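Local coordinates for DUF1780 domain-containing protein (PDB 1Y0K) that is of unknown function but belongs to a family of putative endonucleases related to the PD-(D/E)XK nucleases, at residues D140-V145 / S173-T178; A150-N155 / P177-V182; T121-A126 / L165-R170; K63-E68 / G188-L193. One frame throughout, in Å; residues are numbered along the deposited sequence.

Interaction 1 lies at the centre of the molecule: neighbouring parallel strands of the mixed sheet, fully buried and joined mainly by backbone hydrogen bonds. The other three are partly buried and have no hydrogen bond across their segments. Interaction 2 begins at the turn that ends interaction 1, shares P177 and T178 with it, and joins P152 and F154, at the end of the small two-stranded sheet, to T178 and F179 of the main sheet's hairpin. Interaction 3 sets an indole and an amide on a helix covering the sheet, while interaction 4 lays a proline and a phenylalanine over the start of strand 65-73. Polar links tie interactions 3 and 4 together: K125 and R170 both reach segment 63-68.

Interaction 1: residues D140-V145 / S173-T178; sequences DLLAFV and SMVGPT
L142 and F144 both hold CG anti to the backbone N (chi1 180° and -178°), which brings their ends over strand 173-175 on the face they share with V175. There L142 CD1 reaches S173 CB at 3.8 Å, and F144 CD1 meets V175 CG1 at 4.0 Å. Further along the ring, F144 CZ touches P177 CD, the two side chains crossing at about a right angle, so the large flat phenylalanine also covers the turn after the strand. A143 and M174, a selenomethionine here, pair on the other face, where the small alanine suits a closely packed sheet.

The backbones form a parallel ladder. A143 donates N-H to S173 O at 2.9 Å in a nearly straight bond (171°) and accepts from V175 N through its O at 2.8 Å. L141 O is held twice, by S173 N and by a water that also meets S173 OG; the serine hydroxyl thus shares the water that meets L141 O, a place suited to a small polar side chain.

Strand 140-146 is flanked on its other edge by strand 65-73. V33 and F37 of helix 26-40 cover the L142 and F144 face, while M174 packs on F179 and L183 of strand 179-185.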
loop_
_atom_site.group_PDB
_atom_site.type_symbol
_atom_site.label_atom_id
_atom_site.label_comp_id
_atom_site.label_asym_id
_atom_site.label_seq_id
_atom_site.Cartn_x
_atom_site.Cartn_y
_atom_site.Cartn_z
ATOM N N ASP A 140 5.541 -7.761 -6.272
ATOM C CA ASP A 140 4.531 -6.706 -6.317
ATOM C C ASP A 140 4.457 -6.032 -4.954
ATOM O O ASP A 140 3.876 -6.571 -4.011
ATOM C CB ASP A 140 3.187 -7.324 -6.683
ATOM C CG ASP A 140 3.252 -8.098 -7.996
ATOM O OD1 ASP A 140 3.627 -7.487 -9.018
ATOM O OD2 ASP A 140 2.920 -9.307 -8.008
ATOM N N LEU A 141 5.083 -4.868 -4.838
ATOM C CA LEU A 141 5.158 -4.193 -3.548
ATOM C C LEU A 141 3.818 -3.552 -3.210
ATOM O O LEU A 141 3.165 -2.971 -4.078
ATOM C CB LEU A 141 6.276 -3.142 -3.546
ATOM C CG LEU A 141 7.711 -3.659 -3.295
ATOM C CD1 LEU A 141 7.974 -3.744 -1.824
ATOM C CD2 LEU A 141 8.020 -5.020 -3.951
ATOM N N LEU A 142 3.424 -3.674 -1.947
ATOM C CA LEU A 142 2.148 -3.136 -1.466
ATOM C C LEU A 142 2.351 -2.480 -0.109
ATOM O O LEU A 142 2.613 -3.164 0.885
ATOM C CB LEU A 142 1.088 -4.239 -1.373
ATOM C CG LEU A 142 -0.303 -3.826 -0.881
ATOM C CD1 LEU A 142 -0.910 -2.738 -1.789
ATOM C CD2 LEU A 142 -1.229 -5.051 -0.797
ATOM N N ALA A 143 2.258 -1.150 -0.082
ATOM C CA ALA A 143 2.456 -0.388 1.154
ATOM C C ALA A 143 1.117 -0.106 1.795
ATOM O O ALA A 143 0.215 0.401 1.116
ATOM C CB ALA A 143 3.149 0.950 0.847
ATOM N N PHE A 144 0.975 -0.417 3.087
ATOM C CA PHE A 144 -0.171 0.089 3.852
ATOM C C PHE A 144 0.277 1.381 4.532
ATOM O O PHE A 144 1.173 1.371 5.381
ATOM C CB PHE A 144 -0.688 -0.923 4.877
ATOM C CG PHE A 144 -1.889 -0.429 5.634
ATOM C CD1 PHE A 144 -3.162 -0.578 5.088
ATOM C CD2 PHE A 144 -1.748 0.205 6.866
ATOM C CE1 PHE A 144 -4.291 -0.105 5.764
ATOM C CE2 PHE A 144 -2.881 0.679 7.553
ATOM C CZ PHE A 144 -4.146 0.524 6.993
ATOM N N VAL A 145 -0.317 2.484 4.095
ATOM C CA VAL A 145 0.087 3.815 4.506
ATOM C C VAL A 145 -0.972 4.421 5.443
ATOM O O VAL A 145 -2.137 4.600 5.065
ATOM C CB VAL A 145 0.331 4.739 3.278
ATOM C CG1 VAL A 145 0.908 6.091 3.734
ATOM C CG2 VAL A 145 1.282 4.082 2.290
ATOM N N SER A 173 2.172 -0.548 -5.238
ATOM C CA SER A 173 0.848 -0.028 -4.935
ATOM C C SER A 173 0.813 0.448 -3.493
ATOM O O SER A 173 1.612 -0.003 -2.665
ATOM C CB SER A 173 -0.216 -1.102 -5.152
ATOM O OG SER A 173 -0.166 -1.630 -6.467
HETATM N N MSE A 174 -0.115 1.365 -3.208
HETATM C CA MSE A 174 -0.371 1.842 -1.849
HETATM C C MSE A 174 -1.840 1.671 -1.490
HETATM O O MSE A 174 -2.731 1.807 -2.334
HETATM C CB MSE A 174 -0.052 3.333 -1.709
HETATM C CG MSE A 174 1.377 3.770 -1.965
HETATM SE SE MSE A 174 1.457 5.612 -1.857
HETATM C CE MSE A 174 0.385 6.109 -3.152
ATOM N N VAL A 175 -2.087 1.395 -0.223
ATOM C CA VAL A 175 -3.451 1.393 0.300
ATOM C C VAL A 175 -3.416 1.943 1.720
ATOM O O VAL A 175 -2.459 1.736 2.451
ATOM C CB VAL A 175 -4.100 -0.020 0.247
ATOM C CG1 VAL A 175 -3.361 -1.023 1.150
ATOM C CG2 VAL A 175 -5.601 0.045 0.629
ATOM N N GLY A 176 -4.460 2.672 2.096
ATOM C CA GLY A 176 -4.612 3.128 3.470
ATOM C C GLY A 176 -6.084 3.338 3.741
ATOM O O GLY A 176 -6.915 3.074 2.883
ATOM N N PRO A 177 -6.421 3.821 4.944
ATOM C CA PRO A 177 -7.836 4.021 5.236
ATOM C C PRO A 177 -8.517 5.005 4.275
ATOM O O PRO A 177 -9.724 4.890 4.032
ATOM C CB PRO A 177 -7.829 4.539 6.685
ATOM C CG PRO A 177 -6.494 4.045 7.256
ATOM C CD PRO A 177 -5.551 4.148 6.086
ATOM N N THR A 178 -7.761 5.937 3.698
ATOM C CA THR A 178 -8.382 6.973 2.856
ATOM C C THR A 178 -8.337 6.725 1.349
ATOM O O THR A 178 -9.070 7.371 0.607
ATOM C CB THR A 178 -7.783 8.367 3.111
ATOM O OG1 THR A 178 -6.385 8.350 2.793
ATOM C CG2 THR A 178 -7.964 8.765 4.583
HETATM O O HOH W 1 1.628 -3.767 -6.341
#

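Interaction 2: residues A150-N155 / P177-V182; sequences AVPDFN and PTFARV
F154 pushes the CE2-CZ corner of its ring at F179, and this is the tight part of the contact. The two rings form an offset edge-to-face pair, the edge of F154 turned toward the face of F179, with centroids 5.9 Å apart and planes at 65°. F154 CE2 comes within 3.7 Å of F179 CB, so the ring presses on the root of the other side chain as well as on its aromatic surface. With F179 CG set between the backbone N and the carbonyl carbon (chi1 83°), CB and ring both border F154. T178 OG1 lies at the edge of the F154 ring, 3.7 Å from F154 CZ, a van der Waals neighbour without a hydrogen bond.

P152 closes the group from its own strand. P152 CB sits 3.5 Å above the plane of the F154 ring, off-centre toward its rim, and P152 CG reaches F179 CE2 at 4.1 Å. A rigid proline ring suits this place because it offers a compact apolar surface to two aromatic neighbours at once.

The chain just beyond F154 is looser: N155 is exposed to solvent. D153 OD1 accepts from N155 N at 3.0 Å, an Asx turn with F154 at its middle.

Strands 171-175 and 179-185 form a β-hairpin of the main sheet; T178 belongs to the connecting turn and F179 opens the second strand. The arrangement is an edge-to-face aromatic contact joining that hairpin to the separate parallel pair 107-110/150-153, in a protein whose family belongs to the PD-(D/E)XK nuclease clan.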
loop_
_atom_site.group_PDB
_atom_site.type_symbol
_atom_site.label_atom_id
_atom_site.label_comp_id
_atom_site.label_asym_id
_atom_site.label_seq_id
_atom_site.Cartn_x
_atom_site.Cartn_y
_atom_site.Cartn_z
ATOM N N ALA A 150 -0.803 13.172 9.257
ATOM C CA ALA A 150 -1.015 13.659 7.901
ATOM C C ALA A 150 -2.228 13.045 7.198
ATOM O O ALA A 150 -2.648 11.930 7.501
ATOM C CB ALA A 150 0.266 13.493 7.058
ATOM N N VAL A 151 -2.798 13.811 6.278
ATOM C CA VAL A 151 -3.870 13.328 5.405
ATOM C C VAL A 151 -3.456 13.706 3.981
ATOM O O VAL A 151 -2.932 14.793 3.774
ATOM C CB VAL A 151 -5.247 13.956 5.778
ATOM C CG1 VAL A 151 -5.715 13.454 7.131
ATOM C CG2 VAL A 151 -5.171 15.473 5.809
ATOM N N PRO A 152 -3.649 12.808 2.996
ATOM C CA PRO A 152 -3.202 13.181 1.639
ATOM C C PRO A 152 -3.947 14.383 1.090
ATOM O O PRO A 152 -5.136 14.564 1.369
ATOM C CB PRO A 152 -3.537 11.941 0.807
ATOM C CG PRO A 152 -3.600 10.821 1.811
ATOM C CD PRO A 152 -4.223 11.451 3.021
ATOM N N ASP A 153 -3.244 15.209 0.328
ATOM C CA ASP A 153 -3.893 16.268 -0.418
ATOM C C ASP A 153 -4.250 15.691 -1.784
ATOM O O ASP A 153 -3.398 15.575 -2.664
ATOM C CB ASP A 153 -2.984 17.480 -0.557
ATOM C CG ASP A 153 -3.689 18.663 -1.181
ATOM O OD1 ASP A 153 -4.743 18.463 -1.844
ATOM O OD2 ASP A 153 -3.171 19.800 -1.028
ATOM N N PHE A 154 -5.511 15.304 -1.940
ATOM C CA PHE A 154 -5.957 14.646 -3.155
ATOM C C PHE A 154 -6.089 15.597 -4.356
ATOM O O PHE A 154 -6.346 15.164 -5.488
ATOM C CB PHE A 154 -7.257 13.863 -2.878
ATOM C CG PHE A 154 -7.073 12.717 -1.905
ATOM C CD1 PHE A 154 -7.660 12.752 -0.636
ATOM C CD2 PHE A 154 -6.296 11.617 -2.252
ATOM C CE1 PHE A 154 -7.494 11.694 0.260
ATOM C CE2 PHE A 154 -6.108 10.563 -1.366
ATOM C CZ PHE A 154 -6.707 10.598 -0.105
ATOM N N ASN A 155 -5.879 16.888 -4.114
ATOM C CA ASN A 155 -5.877 17.872 -5.197
ATOM C C ASN A 155 -4.532 18.005 -5.894
ATOM O O ASN A 155 -4.396 18.790 -6.840
ATOM C CB ASN A 155 -6.341 19.232 -4.683
ATOM C CG ASN A 155 -7.773 19.201 -4.192
ATOM O OD1 ASN A 155 -8.587 18.405 -4.664
ATOM N ND2 ASN A 155 -8.080 20.047 -3.223
ATOM N N PRO A 177 -6.421 3.821 4.944
ATOM C CA PRO A 177 -7.836 4.021 5.236
ATOM C C PRO A 177 -8.517 5.005 4.275
ATOM O O PRO A 177 -9.724 4.890 4.032
ATOM C CB PRO A 177 -7.829 4.539 6.685
ATOM C CG PRO A 177 -6.494 4.045 7.256
ATOM C CD PRO A 177 -5.551 4.148 6.086
ATOM N N THR A 178 -7.761 5.937 3.698
ATOM C CA THR A 178 -8.382 6.973 2.856
ATOM C C THR A 178 -8.337 6.725 1.349
ATOM O O THR A 178 -9.070 7.371 0.607
ATOM C CB THR A 178 -7.783 8.367 3.111
ATOM O OG1 THR A 178 -6.385 8.350 2.793
ATOM C CG2 THR A 178 -7.964 8.765 4.583
ATOM N N PHE A 179 -7.475 5.817 0.889
ATOM C CA PHE A 179 -7.277 5.680 -0.560
ATOM C C PHE A 179 -6.501 4.426 -0.930
ATOM O O PHE A 179 -5.907 3.783 -0.072
ATOM C CB PHE A 179 -6.540 6.906 -1.115
ATOM C CG PHE A 179 -5.044 6.837 -0.956
ATOM C CD1 PHE A 179 -4.236 6.518 -2.047
ATOM C CD2 PHE A 179 -4.452 7.056 0.283
ATOM C CE1 PHE A 179 -2.852 6.440 -1.911
ATOM C CE2 PHE A 179 -3.053 6.981 0.435
ATOM C CZ PHE A 179 -2.259 6.668 -0.665
ATOM N N ALA A 180 -6.523 4.096 -2.220
ATOM C CA ALA A 180 -5.629 3.088 -2.797
ATOM C C ALA A 180 -5.171 3.578 -4.165
ATOM O O ALA A 180 -5.892 4.311 -4.857
ATOM C CB ALA A 180 -6.328 1.759 -2.910
ATOM N N ARG A 181 -3.955 3.206 -4.543
ATOM C CA ARG A 181 -3.444 3.557 -5.855
ATOM C C ARG A 181 -2.380 2.559 -6.281
ATOM O O ARG A 181 -1.499 2.207 -5.494
ATOM C CB ARG A 181 -2.849 4.970 -5.845
ATOM C CG ARG A 181 -2.261 5.398 -7.190
ATOM C CD ARG A 181 -1.667 6.808 -7.108
ATOM N NE ARG A 181 -1.017 7.182 -8.363
ATOM C CZ ARG A 181 -1.624 7.811 -9.371
ATOM N NH1 ARG A 181 -2.896 8.187 -9.276
ATOM N NH2 ARG A 181 -0.948 8.087 -10.478
ATOM N N VAL A 182 -2.475 2.109 -7.526
ATOM C CA VAL A 182 -1.378 1.371 -8.153
ATOM C C VAL A 182 -0.430 2.429 -8.737
ATOM O O VAL A 182 -0.820 3.191 -9.641
ATOM C CB VAL A 182 -1.905 0.424 -9.269
ATOM C CG1 VAL A 182 -0.740 -0.292 -9.967
ATOM C CG2 VAL A 182 -2.899 -0.591 -8.686
#

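Interaction 3: residues T121-A126 / L165-R170; sequences TLRKKA and LRQGWR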
loop_
_atom_site.group_PDB
_atom_site.type_symbol
_atom_site.label_atom_id
_atom_site.label_comp_id
_atom_site.label_asym_id
_atom_site.label_seq_id
_atom_site.Cartn_x
_atom_site.Cartn_y
_atom_site.Cartn_z
ATOM N N THR A 121 12.027 2.592 3.525
ATOM C CA THR A 121 11.819 1.147 3.557
ATOM C C THR A 121 12.131 0.509 2.204
ATOM O O THR A 121 12.785 -0.535 2.145
ATOM C CB THR A 121 10.386 0.814 4.040
ATOM O OG1 THR A 121 10.264 1.237 5.402
ATOM C CG2 THR A 121 10.122 -0.680 3.986
ATOM N N LEU A 122 11.673 1.135 1.123
ATOM C CA LEU A 122 11.955 0.597 -0.212
ATOM C C LEU A 122 13.457 0.524 -0.515
ATOM O O LEU A 122 13.911 -0.452 -1.114
ATOM C CB LEU A 122 11.196 1.346 -1.300
ATOM C CG LEU A 122 9.686 1.025 -1.328
ATOM C CD1 LEU A 122 8.997 1.871 -2.369
ATOM C CD2 LEU A 122 9.418 -0.471 -1.624
ATOM N N ARG A 123 14.216 1.533 -0.076
ATOM C CA ARG A 123 15.683 1.524 -0.232
ATOM C C ARG A 123 16.330 0.354 0.519
ATOM O O ARG A 123 17.214 -0.319 -0.021
ATOM C CB ARG A 123 16.294 2.849 0.236
ATOM C CG ARG A 123 15.941 4.020 -0.676
ATOM C CD ARG A 123 16.343 5.364 -0.076
ATOM N NE ARG A 123 15.820 6.476 -0.871
ATOM C CZ ARG A 123 15.466 7.658 -0.372
ATOM N NH1 ARG A 123 15.573 7.904 0.929
ATOM N NH2 ARG A 123 14.986 8.594 -1.177
ATOM N N LYS A 124 15.882 0.123 1.753
ATOM C CA LYS A 124 16.404 -0.962 2.585
ATOM C C LYS A 124 16.091 -2.318 1.963
ATOM O O LYS A 124 16.965 -3.198 1.884
ATOM C CB LYS A 124 15.829 -0.905 4.001
ATOM C CG LYS A 124 16.320 0.254 4.865
ATOM C CD LYS A 124 15.684 0.169 6.261
ATOM C CE LYS A 124 16.186 1.273 7.198
ATOM N NZ LYS A 124 17.569 1.013 7.709
ATOM N N LYS A 125 14.846 -2.490 1.515
ATOM C CA LYS A 125 14.462 -3.740 0.827
ATOM C C LYS A 125 15.261 -3.973 -0.448
ATOM O O LYS A 125 15.803 -5.064 -0.656
ATOM C CB LYS A 125 12.976 -3.743 0.471
ATOM C CG LYS A 125 12.033 -3.915 1.627
ATOM C CD LYS A 125 10.623 -4.141 1.069
ATOM C CE LYS A 125 9.601 -4.397 2.159
ATOM N NZ LYS A 125 9.859 -5.665 2.900
ATOM N N ALA A 126 15.325 -2.958 -1.311
ATOM C CA ALA A 126 16.079 -3.068 -2.546
ATOM C C ALA A 126 17.521 -3.511 -2.251
ATOM O O ALA A 126 18.039 -4.421 -2.901
ATOM C CB ALA A 126 16.057 -1.759 -3.306
ATOM N N LEU A 165 10.720 2.767 -9.585
ATOM C CA LEU A 165 10.893 2.079 -10.874
ATOM C C LEU A 165 12.327 1.567 -11.023
ATOM O O LEU A 165 12.546 0.404 -11.373
ATOM C CB LEU A 165 10.543 3.000 -12.039
ATOM C CG LEU A 165 9.060 3.233 -12.350
ATOM C CD1 LEU A 165 8.885 4.475 -13.215
ATOM C CD2 LEU A 165 8.471 2.005 -13.039
ATOM N N ARG A 166 13.298 2.429 -10.729
ATOM C CA ARG A 166 14.716 2.061 -10.829
ATOM C C ARG A 166 15.146 0.922 -9.882
ATOM O O ARG A 166 16.132 0.235 -10.144
ATOM C CB ARG A 166 15.621 3.297 -10.675
ATOM C CG ARG A 166 15.592 4.213 -11.907
ATOM C CD ARG A 166 16.810 5.130 -11.980
ATOM N NE ARG A 166 16.768 6.179 -10.964
ATOM C CZ ARG A 166 16.202 7.372 -11.131
ATOM N NH1 ARG A 166 15.623 7.695 -12.286
ATOM N NH2 ARG A 166 16.212 8.249 -10.135
ATOM N N GLN A 167 14.404 0.709 -8.797
ATOM C CA GLN A 167 14.712 -0.373 -7.840
ATOM C C GLN A 167 14.378 -1.773 -8.376
ATOM O O GLN A 167 14.823 -2.790 -7.811
ATOM C CB GLN A 167 14.028 -0.118 -6.488
ATOM C CG GLN A 167 14.628 1.058 -5.700
ATOM C CD GLN A 167 13.756 1.519 -4.541
ATOM O OE1 GLN A 167 12.569 1.168 -4.454
ATOM N NE2 GLN A 167 14.345 2.318 -3.638
ATOM N N GLY A 168 13.585 -1.814 -9.446
ATOM C CA GLY A 168 13.344 -3.040 -10.213
ATOM C C GLY A 168 12.128 -3.878 -9.864
ATOM O O GLY A 168 11.934 -4.949 -10.448
ATOM N N TRP A 169 11.297 -3.410 -8.931
ATOM C CA TRP A 169 10.050 -4.120 -8.582
ATOM C C TRP A 169 9.140 -4.318 -9.792
ATOM O O TRP A 169 9.124 -3.495 -10.705
ATOM C CB TRP A 169 9.246 -3.346 -7.517
ATOM C CG TRP A 169 10.069 -2.735 -6.446
ATOM C CD1 TRP A 169 10.239 -1.393 -6.198
ATOM C CD2 TRP A 169 10.863 -3.426 -5.477
ATOM N NE1 TRP A 169 11.074 -1.218 -5.115
ATOM C CE2 TRP A 169 11.482 -2.445 -4.664
ATOM C CE3 TRP A 169 11.119 -4.781 -5.214
ATOM C CZ2 TRP A 169 12.327 -2.777 -3.608
ATOM C CZ3 TRP A 169 11.960 -5.104 -4.169
ATOM C CH2 TRP A 169 12.556 -4.105 -3.377
ATOM N N ARG A 170 8.345 -5.390 -9.779
ATOM C CA ARG A 170 7.376 -5.607 -10.851
ATOM C C ARG A 170 6.236 -4.579 -10.822
ATOM O O ARG A 170 5.742 -4.138 -11.865
ATOM C CB ARG A 170 6.787 -7.012 -10.771
ATOM C CG ARG A 170 5.908 -7.311 -11.987
ATOM C CD ARG A 170 5.624 -8.776 -12.128
ATOM N NE ARG A 170 4.767 -9.287 -11.061
ATOM C CZ ARG A 170 4.437 -10.567 -10.955
ATOM N NH1 ARG A 170 4.906 -11.439 -11.846
ATOM N NH2 ARG A 170 3.659 -10.982 -9.965
#
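W169 drives the benzo end of its indole edge-on into helix 119-132. L122 O lies near the indole plane, 3.8 Å from W169 CZ2, and A126 N is likewise at the ring edge, 3.6 Å from W169 CH2. These two backbone atoms are already bonded to each other within the helix, so the indole packs against a turn of helix without taking a hydrogen bond from it. A126 CB comes to 3.9 Å from W169 CZ2; a methyl group is small enough to let the wide ring come this close to the backbone. On the other side of the indole plane from A126 CB, L122 CD2 approaches the pyrrole part, 3.9 Å from W169 NE1.

Q167 runs beside the indole and crosses L122 at about a right angle. Its chain is extended beyond CG, which carries the amide over the helix until Q167 OE1 is 3.4 Å from L122 CB. That oxygen also accepts from W169 NE1 at 2.9 Å (153° at the hydrogen), with the donor tilted 24° from the plane of the Q167 amide. The bond satisfies the indole N-H and fixes amide and ring against each other. G168, with a positive phi of 94°, provides the bend between the two side chains.

The charged ends point outward from the contact: R123 forms a salt bridge with E163 of helix 162-166, and K125 one with E68 of strand 65-73. L141 of strand 140-146 touches L122, K125 and W169, so the contact joins helix 119-132 to the sheet, with F70 of strand 65-73 and F184 of strand 179-185 packing close by.

Interaction 4: residues K63-E68 / G188-L193; sequences KGAGFE and GAPEFL
Beside the contact of A65 with P190, D140 OD2 is gripped by two donors, the backbone N of G66 and NH2 of R170, and that guanidinium nitrogen also bonds to G64 O. These bonds tie the start of strand 65-73, in its hairpin with strand 60-62, to D140 and to R170, which packs on P190 just before helix 191-194. K63 and G64 both have positive phi and form the hairpin's tight turn, close to type I'; glycine suits the second of these two, G64, where phi is 92°.

P190 occupies the N-cap position of the helix, where a rigid ring costs no helical hydrogen bond. P190 CG packs 3.7 Å from A65 CB and 3.6 Å from A65 N. A65 CB also meets F192 CZ at 4.0 Å, and it lies 3.8 Å above the plane of the F67 ring, displaced toward its rim, so a small methyl sits among three larger groups.

F192 carries CG between the backbone N and the carbonyl carbon (chi1 71°), which turns its ring toward the strand. The two phenylalanines arrive from opposite directions, F67 CZ lying in the plane of the F192 ring at its edge, 3.8 Å from F192 CZ.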
loop_
_atom_site.group_PDB
_atom_site.type_symbol
_atom_site.label_atom_id
_atom_site.label_comp_id
_atom_site.label_asym_id
_atom_site.label_seq_id
_atom_site.Cartn_x
_atom_site.Cartn_y
_atom_site.Cartn_z
ATOM N N LYS A 63 -3.393 -15.088 -6.999
ATOM C CA LYS A 63 -3.624 -15.131 -8.458
ATOM C C LYS A 63 -2.502 -14.518 -9.316
ATOM O O LYS A 63 -2.730 -13.612 -10.141
ATOM C CB LYS A 63 -4.965 -14.481 -8.802
ATOM C CG LYS A 63 -6.146 -15.131 -8.114
ATOM C CD LYS A 63 -7.461 -14.482 -8.544
ATOM C CE LYS A 63 -8.630 -15.194 -7.873
ATOM N NZ LYS A 63 -9.946 -14.886 -8.504
ATOM N N GLY A 64 -1.292 -15.009 -9.110
ATOM C CA GLY A 64 -0.160 -14.564 -9.903
ATOM C C GLY A 64 0.600 -13.398 -9.289
ATOM O O GLY A 64 1.764 -13.176 -9.640
ATOM N N ALA A 65 -0.055 -12.647 -8.401
ATOM C CA ALA A 65 0.623 -11.578 -7.651
ATOM C C ALA A 65 1.488 -12.158 -6.546
ATOM O O ALA A 65 1.133 -13.158 -5.928
ATOM C CB ALA A 65 -0.387 -10.576 -7.065
ATOM N N GLY A 66 2.629 -11.521 -6.312
ATOM C CA GLY A 66 3.503 -11.874 -5.200
ATOM C C GLY A 66 3.590 -10.629 -4.337
ATOM O O GLY A 66 4.499 -9.815 -4.487
ATOM N N PHE A 67 2.630 -10.477 -3.435
ATOM C CA PHE A 67 2.549 -9.235 -2.665
ATOM C C PHE A 67 3.575 -9.204 -1.555
ATOM O O PHE A 67 3.541 -10.035 -0.635
ATOM C CB PHE A 67 1.153 -9.047 -2.071
ATOM C CG PHE A 67 0.108 -8.593 -3.064
ATOM C CD1 PHE A 67 0.298 -7.439 -3.833
ATOM C CD2 PHE A 67 -1.078 -9.290 -3.187
ATOM C CE1 PHE A 67 -0.679 -7.012 -4.739
ATOM C CE2 PHE A 67 -2.073 -8.863 -4.067
ATOM C CZ PHE A 67 -1.868 -7.727 -4.853
ATOM N N GLU A 68 4.480 -8.225 -1.654
ATOM C CA GLU A 68 5.475 -7.945 -0.635
ATOM C C GLU A 68 4.945 -6.750 0.156
ATOM O O GLU A 68 4.939 -5.618 -0.330
ATOM C CB GLU A 68 6.810 -7.638 -1.317
ATOM C CG GLU A 68 7.924 -7.080 -0.433
ATOM C CD GLU A 68 8.577 -8.117 0.433
ATOM O OE1 GLU A 68 8.080 -9.275 0.493
ATOM O OE2 GLU A 68 9.610 -7.761 1.054
ATOM N N GLY A 188 4.378 -7.642 -17.158
ATOM C CA GLY A 188 4.243 -8.968 -16.544
ATOM C C GLY A 188 3.394 -9.051 -15.285
ATOM O O GLY A 188 3.074 -10.147 -14.821
ATOM N N ALA A 189 3.025 -7.897 -14.733
ATOM C CA ALA A 189 2.209 -7.832 -13.521
ATOM C C ALA A 189 0.798 -8.346 -13.793
ATOM O O ALA A 189 0.318 -8.247 -14.926
ATOM C CB ALA A 189 2.167 -6.400 -12.983
ATOM N N PRO A 190 0.146 -8.930 -12.770
ATOM C CA PRO A 190 -1.256 -9.327 -12.883
ATOM C C PRO A 190 -2.117 -8.263 -13.544
ATOM O O PRO A 190 -1.925 -7.065 -13.316
ATOM C CB PRO A 190 -1.673 -9.495 -11.426
ATOM C CG PRO A 190 -0.447 -9.999 -10.767
ATOM C CD PRO A 190 0.700 -9.291 -11.447
ATOM N N GLU A 191 -3.070 -8.700 -14.357
ATOM C CA GLU A 191 -3.894 -7.765 -15.109
ATOM C C GLU A 191 -4.677 -6.794 -14.218
ATOM O O GLU A 191 -4.860 -5.631 -14.594
ATOM C CB GLU A 191 -4.821 -8.529 -16.053
ATOM C CG GLU A 191 -5.644 -7.653 -16.965
ATOM C CD GLU A 191 -6.883 -8.368 -17.447
ATOM O OE1 GLU A 191 -7.463 -9.138 -16.650
ATOM O OE2 GLU A 191 -7.278 -8.161 -18.614
ATOM N N PHE A 192 -5.110 -7.246 -13.037
ATOM C CA PHE A 192 -5.861 -6.376 -12.128
ATOM C C PHE A 192 -5.048 -5.172 -11.647
ATOM O O PHE A 192 -5.603 -4.112 -11.387
ATOM C CB PHE A 192 -6.531 -7.138 -10.966
ATOM C CG PHE A 192 -5.576 -7.668 -9.921
ATOM C CD1 PHE A 192 -5.159 -6.860 -8.857
ATOM C CD2 PHE A 192 -5.123 -8.987 -9.977
ATOM C CE1 PHE A 192 -4.275 -7.351 -7.884
ATOM C CE2 PHE A 192 -4.244 -9.494 -8.999
ATOM C CZ PHE A 192 -3.818 -8.673 -7.956
ATOM N N LEU A 193 -3.731 -5.332 -11.555
ATOM C CA LEU A 193 -2.860 -4.194 -11.266
ATOM C C LEU A 193 -2.776 -3.231 -12.456
ATOM O O LEU A 193 -2.985 -2.031 -12.311
ATOM C CB LEU A 193 -1.465 -4.674 -10.843
ATOM C CG LEU A 193 -1.434 -5.383 -9.485
ATOM C CD1 LEU A 193 -0.051 -5.966 -9.210
ATOM C CD2 LEU A 193 -1.862 -4.433 -8.355
#